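Local coordinates for SAM-dependent methyltransferase (Thiobacillus denitrificans, PDB 5EPE), which probably acts as a methyltransferase that uses S-adenosyl-L-methionine, and binds the by-product S-adenosyl-L-homocysteine, at residues Leu201-Trp206 against Glu217-Gln222; Thr148-Ala153 against Asn159-Phe164; Glu73-Arg78 against Val88-Gly93. All coordinates share one frame; numbering follows the deposited sequence. Where two conformers were deposited one is given.

Contact 1. Residues Leu201-Trp206 against Glu217-Gln222; sequences LTMRRW and EEVRAQ
Val219 divides its two methyl groups between Met203 and Trp206 on the facing helix. The CG1 branch lies against the base of the selenomethionine at position 203, 3.9 Å from Met203 CB, while CG2 of Val219 reaches the six-membered part of the indole, 3.8 Å from Trp206 CZ3. That methyl approaches the ring obliquely. With CG anti to the backbone N (chi1 -176°), the indole of Trp206 swings across to the second helix, where both valine branches lie near its CE3-CZ3 side. The selenomethionine runs straight as far as its selenium and then bends, so that Met203 SE passes Gln222 CB at 4.2 Å, the two side chains meeting at about a right angle. This apolar patch is the close-packed part, with Met203 and Val219 buried. Towards Gln222 it becomes looser, and only the foot of that partly exposed side chain takes part.

On another flank the character becomes polar. Arg204 NH1 and Arg220 NH1 come within 4.5 Å of each other, and the two side chains share one carboxylate, since both form salt bridges to Asp180 of a neighbouring subunit. The shared anion probably offsets the proximity of their charges, and Arg204 is also paired with Asp208 of its own helix.

The short helical segments run roughly antiparallel, at 141° between their directions, with axes 9.9 Å apart at closest approach. They belong to helices 189-209 and 216-237, which form a helical hairpin. Helix 5-11 packs against the hairpin, its Thr10 touching Met203, Ile6 touching Val219, and Arg5 and Ile9 touching Trp206.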
# COMPACT_ATOMS: atom_id res chain seq x y z
N LEU A 201 -24.88 23.95 21.15
CA LEU A 201 -25.19 24.98 22.16
C LEU A 201 -26.71 25.10 22.33
O LEU A 201 -27.22 25.18 23.43
CB LEU A 201 -24.56 26.31 21.74
CG LEU A 201 -24.78 27.47 22.72
CD1 LEU A 201 -24.27 27.12 24.09
CD2 LEU A 201 -24.17 28.78 22.21
N THR A 202 -27.42 25.11 21.20
CA THR A 202 -28.86 25.17 21.22
C THR A 202 -29.46 24.00 22.05
O THR A 202 -30.33 24.20 22.88
CB THR A 202 -29.44 25.20 19.80
OG1 THR A 202 -28.92 26.36 19.13
CG2 THR A 202 -31.04 25.29 19.84
N MSE A 203 -29.01 22.79 21.76
CA MSE A 203 -29.47 21.61 22.46
C MSE A 203 -29.18 21.64 23.92
O MSE A 203 -30.03 21.26 24.72
CB MSE A 203 -28.88 20.34 21.86
CG MSE A 203 -29.55 19.92 20.58
SE MSE A 203 -28.67 18.20 19.97
CE MSE A 203 -27.22 19.05 19.22
N ARG A 204 -27.99 22.08 24.31
CA ARG A 204 -27.66 22.11 25.73
C ARG A 204 -28.50 23.10 26.50
O ARG A 204 -28.98 22.78 27.62
CB ARG A 204 -26.17 22.46 25.96
CG ARG A 204 -25.75 22.55 27.43
CD ARG A 204 -26.04 21.24 28.19
NE ARG A 204 -25.89 21.47 29.61
CZ ARG A 204 -24.78 21.29 30.32
NH1 ARG A 204 -23.66 20.76 29.83
NH2 ARG A 204 -24.82 21.59 31.59
N ARG A 205 -28.65 24.31 25.95
CA ARG A 205 -29.51 25.32 26.57
C ARG A 205 -30.97 24.86 26.64
O ARG A 205 -31.66 25.12 27.60
CB ARG A 205 -29.40 26.63 25.82
CG ARG A 205 -28.07 27.32 26.12
CD ARG A 205 -27.89 28.58 25.31
NE ARG A 205 -26.68 29.23 25.76
CZ ARG A 205 -26.25 30.40 25.32
NH1 ARG A 205 -26.94 31.05 24.42
NH2 ARG A 205 -25.11 30.92 25.80
N TRP A 206 -31.43 24.17 25.61
CA TRP A 206 -32.79 23.58 25.66
C TRP A 206 -32.92 22.53 26.78
O TRP A 206 -33.88 22.54 27.56
CB TRP A 206 -33.16 22.96 24.30
CG TRP A 206 -34.54 22.45 24.28
CD1 TRP A 206 -35.67 23.14 23.97
CD2 TRP A 206 -34.94 21.12 24.60
NE1 TRP A 206 -36.77 22.30 24.06
CE2 TRP A 206 -36.34 21.06 24.46
CE3 TRP A 206 -34.24 19.97 25.00
CZ2 TRP A 206 -37.05 19.87 24.68
CZ3 TRP A 206 -34.97 18.77 25.23
CH2 TRP A 206 -36.35 18.75 25.06
N GLU A 217 -34.30 12.86 27.05
CA GLU A 217 -33.45 11.68 26.99
C GLU A 217 -32.77 11.57 25.62
O GLU A 217 -31.56 11.43 25.55
CB GLU A 217 -34.28 10.45 27.31
CG GLU A 217 -33.47 9.23 27.67
CD GLU A 217 -34.33 8.12 28.28
OE1 GLU A 217 -34.91 8.35 29.37
OE2 GLU A 217 -34.43 7.03 27.66
N GLU A 218 -33.54 11.71 24.54
CA GLU A 218 -33.04 11.66 23.17
C GLU A 218 -32.01 12.77 22.87
O GLU A 218 -30.95 12.52 22.26
CB GLU A 218 -34.21 11.73 22.16
CG GLU A 218 -33.80 11.97 20.72
N VAL A 219 -32.33 13.99 23.29
CA VAL A 219 -31.47 15.14 23.09
C VAL A 219 -30.14 15.02 23.85
O VAL A 219 -29.06 15.36 23.32
CB VAL A 219 -32.19 16.48 23.44
CG1 VAL A 219 -31.22 17.67 23.45
CG2 VAL A 219 -33.29 16.74 22.43
N ARG A 220 -30.23 14.57 25.09
CA ARG A 220 -29.06 14.29 25.89
C ARG A 220 -28.15 13.29 25.18
O ARG A 220 -26.92 13.49 25.11
CB ARG A 220 -29.49 13.77 27.26
CG ARG A 220 -28.40 13.42 28.25
CD ARG A 220 -27.59 14.66 28.63
NE ARG A 220 -26.40 14.78 27.81
CZ ARG A 220 -25.45 15.74 27.89
NH1 ARG A 220 -25.50 16.79 28.75
NH2 ARG A 220 -24.43 15.60 27.08
N ALA A 221 -28.72 12.20 24.64
CA ALA A 221 -27.92 11.21 23.87
C ALA A 221 -27.26 11.81 22.61
O ALA A 221 -26.08 11.56 22.35
CB ALA A 221 -28.79 10.02 23.49
N GLN A 222 -28.01 12.62 21.85
CA GLN A 222 -27.45 13.31 20.69
C GLN A 222 -26.28 14.27 21.04
O GLN A 222 -25.22 14.28 20.39
CB GLN A 222 -28.54 14.05 19.92
CG GLN A 222 -29.47 13.09 19.22
CD GLN A 222 -30.40 13.74 18.23
OE1 GLN A 222 -30.03 14.69 17.53
NE2 GLN A 222 -31.62 13.21 18.13

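Contact 2. Residues Thr148-Ala153 against Asn159-Phe164; sequences TTEAVA and NTISDF
Glu150 lays its carboxylate over the backbone at Thr160 and Ile161. The chain turns sharply at chi2 (-78°), which brings the acid group back across the start of the 3-10 segment 161-163. There OE1 of Glu150 accepts a hydrogen bond from Ile161 N at 3.2 Å, the donor standing well above the carboxylate plane. The same oxygen is pressed close to Thr160, 3.2 Å from Thr160 CB, with the two side chains side by side and pointing the same way. Its partner oxygen, Glu150 OE2, lies 3.5 Å from Ile161 CB and receives a hydrogen bond from a water that in turn accepts from Ser162 N.

Beside this polar clasp, Ala153 CB sits 4.0 Å from Ile161 CG1, and Ile161 CD1 extends to the carbonyl carbon of Thr149, the N-cap residue of helix 150-155. A second carboxylate works from within the turn: Asp163 OD2 takes Asn159 N at 2.7 Å and Thr160 N at 3.1 Å, while Asp163 OD1 forms a salt bridge to Arg175 of a neighbouring subunit.

Two acids thus collect four successive backbone N-H groups, from Asn159 to Ser162, one of them through water. So many donors at the opening of a 3-10 turn would probably favour the ionised form of both carboxylates. Asp163 fixes the turn internally; Glu150, by one direct and one water-mediated bond, joins it to the helix together with the Ala153-Ile161 packing.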
# COMPACT_ATOMS: atom_id res chain seq x y z
N THR A 148 -14.57 5.02 3.34
CA THR A 148 -13.86 3.77 3.30
C THR A 148 -14.82 2.63 3.62
O THR A 148 -14.57 1.48 3.24
CB THR A 148 -12.68 3.89 4.29
OG1 THR A 148 -13.12 4.60 5.48
CG2 THR A 148 -11.54 4.73 3.61
N THR A 149 -15.93 2.94 4.31
CA THR A 149 -16.97 1.97 4.64
C THR A 149 -18.38 2.56 4.52
O THR A 149 -18.56 3.77 4.74
CB THR A 149 -16.86 1.46 6.12
OG1 THR A 149 -17.04 2.56 7.02
CG2 THR A 149 -15.53 0.80 6.39
N GLU A 150 -19.36 1.68 4.24
CA GLU A 150 -20.81 2.02 4.24
C GLU A 150 -21.25 2.66 5.59
O GLU A 150 -22.14 3.54 5.60
CB GLU A 150 -21.71 0.80 3.89
CG GLU A 150 -21.47 0.08 2.52
CD GLU A 150 -22.06 0.81 1.27
OE1 GLU A 150 -23.26 1.16 1.27
OE2 GLU A 150 -21.36 0.99 0.24
N ALA A 151 -20.63 2.26 6.71
CA ALA A 151 -20.94 2.82 8.03
C ALA A 151 -20.69 4.32 8.11
O ALA A 151 -21.45 5.05 8.71
CB ALA A 151 -20.17 2.09 9.13
N VAL A 152 -19.61 4.79 7.50
CA VAL A 152 -19.39 6.28 7.42
C VAL A 152 -20.60 6.96 6.67
O VAL A 152 -21.11 8.05 7.08
CB VAL A 152 -18.04 6.65 6.73
CG1 VAL A 152 -17.96 8.17 6.47
CG2 VAL A 152 -16.82 6.10 7.50
N ALA A 153 -21.05 6.30 5.60
CA ALA A 153 -22.22 6.77 4.81
C ALA A 153 -23.49 6.87 5.68
O ALA A 153 -24.16 7.92 5.70
CB ALA A 153 -22.45 5.90 3.58
N ASN A 159 -28.01 6.08 3.05
CA ASN A 159 -28.14 4.63 3.30
C ASN A 159 -26.92 3.83 2.82
O ASN A 159 -26.51 2.83 3.43
CB ASN A 159 -29.32 4.01 2.56
CG ASN A 159 -30.62 4.68 2.86
OD1 ASN A 159 -31.34 5.05 1.95
ND2 ASN A 159 -30.96 4.80 4.12
N THR A 160 -26.40 4.23 1.66
CA THR A 160 -25.27 3.56 1.03
C THR A 160 -24.31 4.60 0.46
O THR A 160 -24.67 5.79 0.29
CB THR A 160 -25.71 2.61 -0.11
OG1 THR A 160 -26.41 3.35 -1.12
CG2 THR A 160 -26.64 1.58 0.42
N ILE A 161 -23.10 4.15 0.16
CA ILE A 161 -22.12 5.03 -0.48
C ILE A 161 -22.66 5.54 -1.81
O ILE A 161 -22.44 6.67 -2.12
CB ILE A 161 -20.74 4.36 -0.61
CG1 ILE A 161 -20.12 4.29 0.78
CG2 ILE A 161 -19.77 5.16 -1.48
CD1 ILE A 161 -18.81 3.52 0.83
N SER A 162 -23.38 4.69 -2.56
CA SER A 162 -23.92 5.08 -3.86
C SER A 162 -24.98 6.21 -3.80
O SER A 162 -25.34 6.72 -4.87
CB SER A 162 -24.46 3.85 -4.60
OG SER A 162 -25.43 3.16 -3.85
N ASP A 163 -25.44 6.63 -2.60
CA ASP A 163 -26.40 7.74 -2.47
C ASP A 163 -25.80 9.05 -2.92
O ASP A 163 -26.53 9.92 -3.38
CB ASP A 163 -26.97 7.93 -1.05
CG ASP A 163 -28.11 6.97 -0.75
OD1 ASP A 163 -28.91 6.68 -1.64
OD2 ASP A 163 -28.18 6.45 0.38
N PHE A 164 -24.49 9.21 -2.80
CA PHE A 164 -23.77 10.44 -3.18
C PHE A 164 -22.64 10.10 -4.11
O PHE A 164 -22.27 8.93 -4.25
CB PHE A 164 -23.21 11.22 -1.97
CG PHE A 164 -24.26 11.59 -0.93
CD1 PHE A 164 -25.50 12.09 -1.30
CD2 PHE A 164 -24.01 11.42 0.41
CE1 PHE A 164 -26.52 12.35 -0.35
CE2 PHE A 164 -25.02 11.73 1.37
CZ PHE A 164 -26.25 12.15 0.97
O HOH W 1 -22.56 1.79 -2.22

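Contact 3. Residues Glu73-Arg78 against Val88-Gly93; sequences EQAKRR and VKFIHG
Phe90 turns its ring towards helix 69-82, and Ala75 is the residue it meets there. At its root, Phe90 CB lies 4.2 Å from Lys76 CG, where the lysine and the phenylalanine slide past each other in opposite directions. Next comes Phe90 CG, 3.6 Å from Ala75 CB. Along one side of the ring Phe90 CD1 and CE1 lie 3.6 and 3.8 Å from Ala75 CB; on the other, CD2 meets both this methyl and the carbonyl carbon of Ala75. Ala75 CB stands 3.6 Å from the Phe90 ring centroid and 12° off the normal, a CH-pi contact over the centre of one face. Farther along, CE2 of Phe90 skirts the helix backbone at 3.7 Å from Ala75 O, and CZ, at the tip, is the ring atom farthest from the methyl, 4.1 Å from Ala75 CB.

The backbone of Phe90 is held as well. The lysine chain is extended until its last torsion, chi4 (-54°), folds the amine in to the strand. Lys76 NZ donates to Phe90 O at 3.0 Å, and a water is the common acceptor for this ammonium and for Phe90 N, on an edge strand of the sheet.

Leu51 and Cys52 of helix 49-58 also touch the phenylalanine side chain, so two helices pack against it. Strand 88-92 bonds through its backbone to strand 61-66, and helix 69-82 links the two. This is the beta-alpha-beta crossover of the Rossmann-like methyltransferase fold. Its strands end at the cofactor: Asp66 binds S-adenosyl-L-homocysteine, and Gly93 touches it.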
# COMPACT_ATOMS: atom_id res chain seq x y z
N GLU A 73 -42.17 31.91 10.64
CA GLU A 73 -42.29 33.08 11.54
C GLU A 73 -40.97 33.82 11.66
O GLU A 73 -40.95 35.07 11.64
CB GLU A 73 -42.78 32.64 12.91
CG GLU A 73 -44.22 32.16 12.88
CD GLU A 73 -44.64 31.45 14.18
OE1 GLU A 73 -43.77 31.15 15.05
OE2 GLU A 73 -45.86 31.18 14.32
N GLN A 74 -39.85 33.07 11.70
CA GLN A 74 -38.53 33.68 11.78
C GLN A 74 -38.22 34.44 10.51
O GLN A 74 -37.68 35.54 10.56
CB GLN A 74 -37.44 32.62 12.04
CG GLN A 74 -37.61 31.96 13.44
CD GLN A 74 -36.61 30.87 13.73
OE1 GLN A 74 -35.91 30.36 12.82
NE2 GLN A 74 -36.49 30.52 15.03
N ALA A 75 -38.60 33.85 9.38
CA ALA A 75 -38.34 34.49 8.08
C ALA A 75 -39.06 35.85 8.00
O ALA A 75 -38.47 36.85 7.58
CB ALA A 75 -38.81 33.59 6.95
N LYS A 76 -40.29 35.85 8.42
CA LYS A 76 -41.08 37.11 8.45
C LYS A 76 -40.48 38.16 9.42
O LYS A 76 -40.37 39.34 9.07
CB LYS A 76 -42.50 36.78 8.84
CG LYS A 76 -43.28 36.04 7.76
CD LYS A 76 -44.62 35.62 8.36
CE LYS A 76 -45.56 34.95 7.38
NZ LYS A 76 -45.80 35.80 6.16
N ARG A 77 -40.02 37.74 10.59
CA ARG A 77 -39.33 38.67 11.49
C ARG A 77 -38.01 39.17 10.91
O ARG A 77 -37.64 40.34 11.11
CB ARG A 77 -39.06 38.03 12.85
CG ARG A 77 -40.30 37.80 13.66
CD ARG A 77 -39.94 37.60 15.13
NE ARG A 77 -39.40 36.25 15.34
CZ ARG A 77 -40.14 35.17 15.60
NH1 ARG A 77 -41.47 35.25 15.70
NH2 ARG A 77 -39.58 34.00 15.78
N ARG A 78 -37.31 38.29 10.19
CA ARG A 78 -36.04 38.64 9.56
C ARG A 78 -36.24 39.74 8.47
O ARG A 78 -35.46 40.71 8.41
CB ARG A 78 -35.39 37.39 8.96
CG ARG A 78 -33.93 37.56 8.58
CD ARG A 78 -33.03 37.91 9.75
NE ARG A 78 -31.64 37.86 9.29
CZ ARG A 78 -30.65 38.64 9.72
NH1 ARG A 78 -30.85 39.57 10.64
NH2 ARG A 78 -29.43 38.52 9.17
N VAL A 88 -39.98 40.57 -0.23
CA VAL A 88 -39.95 39.10 -0.09
C VAL A 88 -41.08 38.61 0.78
O VAL A 88 -41.32 39.23 1.85
CB VAL A 88 -38.58 38.58 0.42
CG1 VAL A 88 -37.50 38.88 -0.60
CG2 VAL A 88 -38.17 39.22 1.73
N LYS A 89 -41.77 37.56 0.32
CA LYS A 89 -42.99 37.02 0.94
C LYS A 89 -42.69 35.59 1.36
O LYS A 89 -42.12 34.83 0.58
CB LYS A 89 -44.13 36.96 -0.10
CG LYS A 89 -45.46 36.38 0.41
N PHE A 90 -43.11 35.24 2.57
CA PHE A 90 -42.93 33.88 3.10
C PHE A 90 -44.24 33.20 3.35
O PHE A 90 -45.16 33.81 3.99
CB PHE A 90 -42.09 33.93 4.36
CG PHE A 90 -40.74 34.45 4.08
CD1 PHE A 90 -39.78 33.63 3.47
CD2 PHE A 90 -40.44 35.79 4.30
CE1 PHE A 90 -38.54 34.12 3.15
CE2 PHE A 90 -39.19 36.27 3.98
CZ PHE A 90 -38.24 35.46 3.40
N ILE A 91 -44.36 31.97 2.86
CA ILE A 91 -45.60 31.25 2.96
C ILE A 91 -45.34 29.99 3.73
O ILE A 91 -44.41 29.24 3.40
CB ILE A 91 -46.15 30.89 1.58
CG1 ILE A 91 -46.53 32.18 0.82
CG2 ILE A 91 -47.37 29.98 1.72
CD1 ILE A 91 -46.96 31.97 -0.62
N HIS A 92 -46.19 29.74 4.74
CA HIS A 92 -46.13 28.48 5.46
C HIS A 92 -46.92 27.43 4.71
O HIS A 92 -48.13 27.57 4.51
CB HIS A 92 -46.61 28.58 6.90
CG HIS A 92 -46.63 27.27 7.61
ND1 HIS A 92 -47.65 26.89 8.44
CD2 HIS A 92 -45.75 26.24 7.61
CE1 HIS A 92 -47.41 25.69 8.93
NE2 HIS A 92 -46.25 25.27 8.44
N GLY A 93 -46.25 26.36 4.28
CA GLY A 93 -46.92 25.27 3.56
C GLY A 93 -46.01 24.27 2.88
O GLY A 93 -44.80 24.37 2.94
O HOH W 2 -44.20 37.49 4.28

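Along the chain the order is contact 3, contact 2, contact 1, and none touches another. Contact 3 belongs to the Rossmann-like part, at the 88-92 edge of the seven-stranded sheet. Contact 2 lies on the other side of the chain's centre, their centres 35 Å apart, in the region following strand 134-143. Contact 1 joins two long helices beyond the sheet, its centre 27 Å from each of the others. Helix 216-237 connects the two outer regions, since it carries half of contact 1 and its later residues touch Val152 of contact 2. Contacts 1 and 2 meet neighbouring subunits, whereas contact 3 touches no other chain and supplies Gly93 to the cofactor pocket, so here these roles separate.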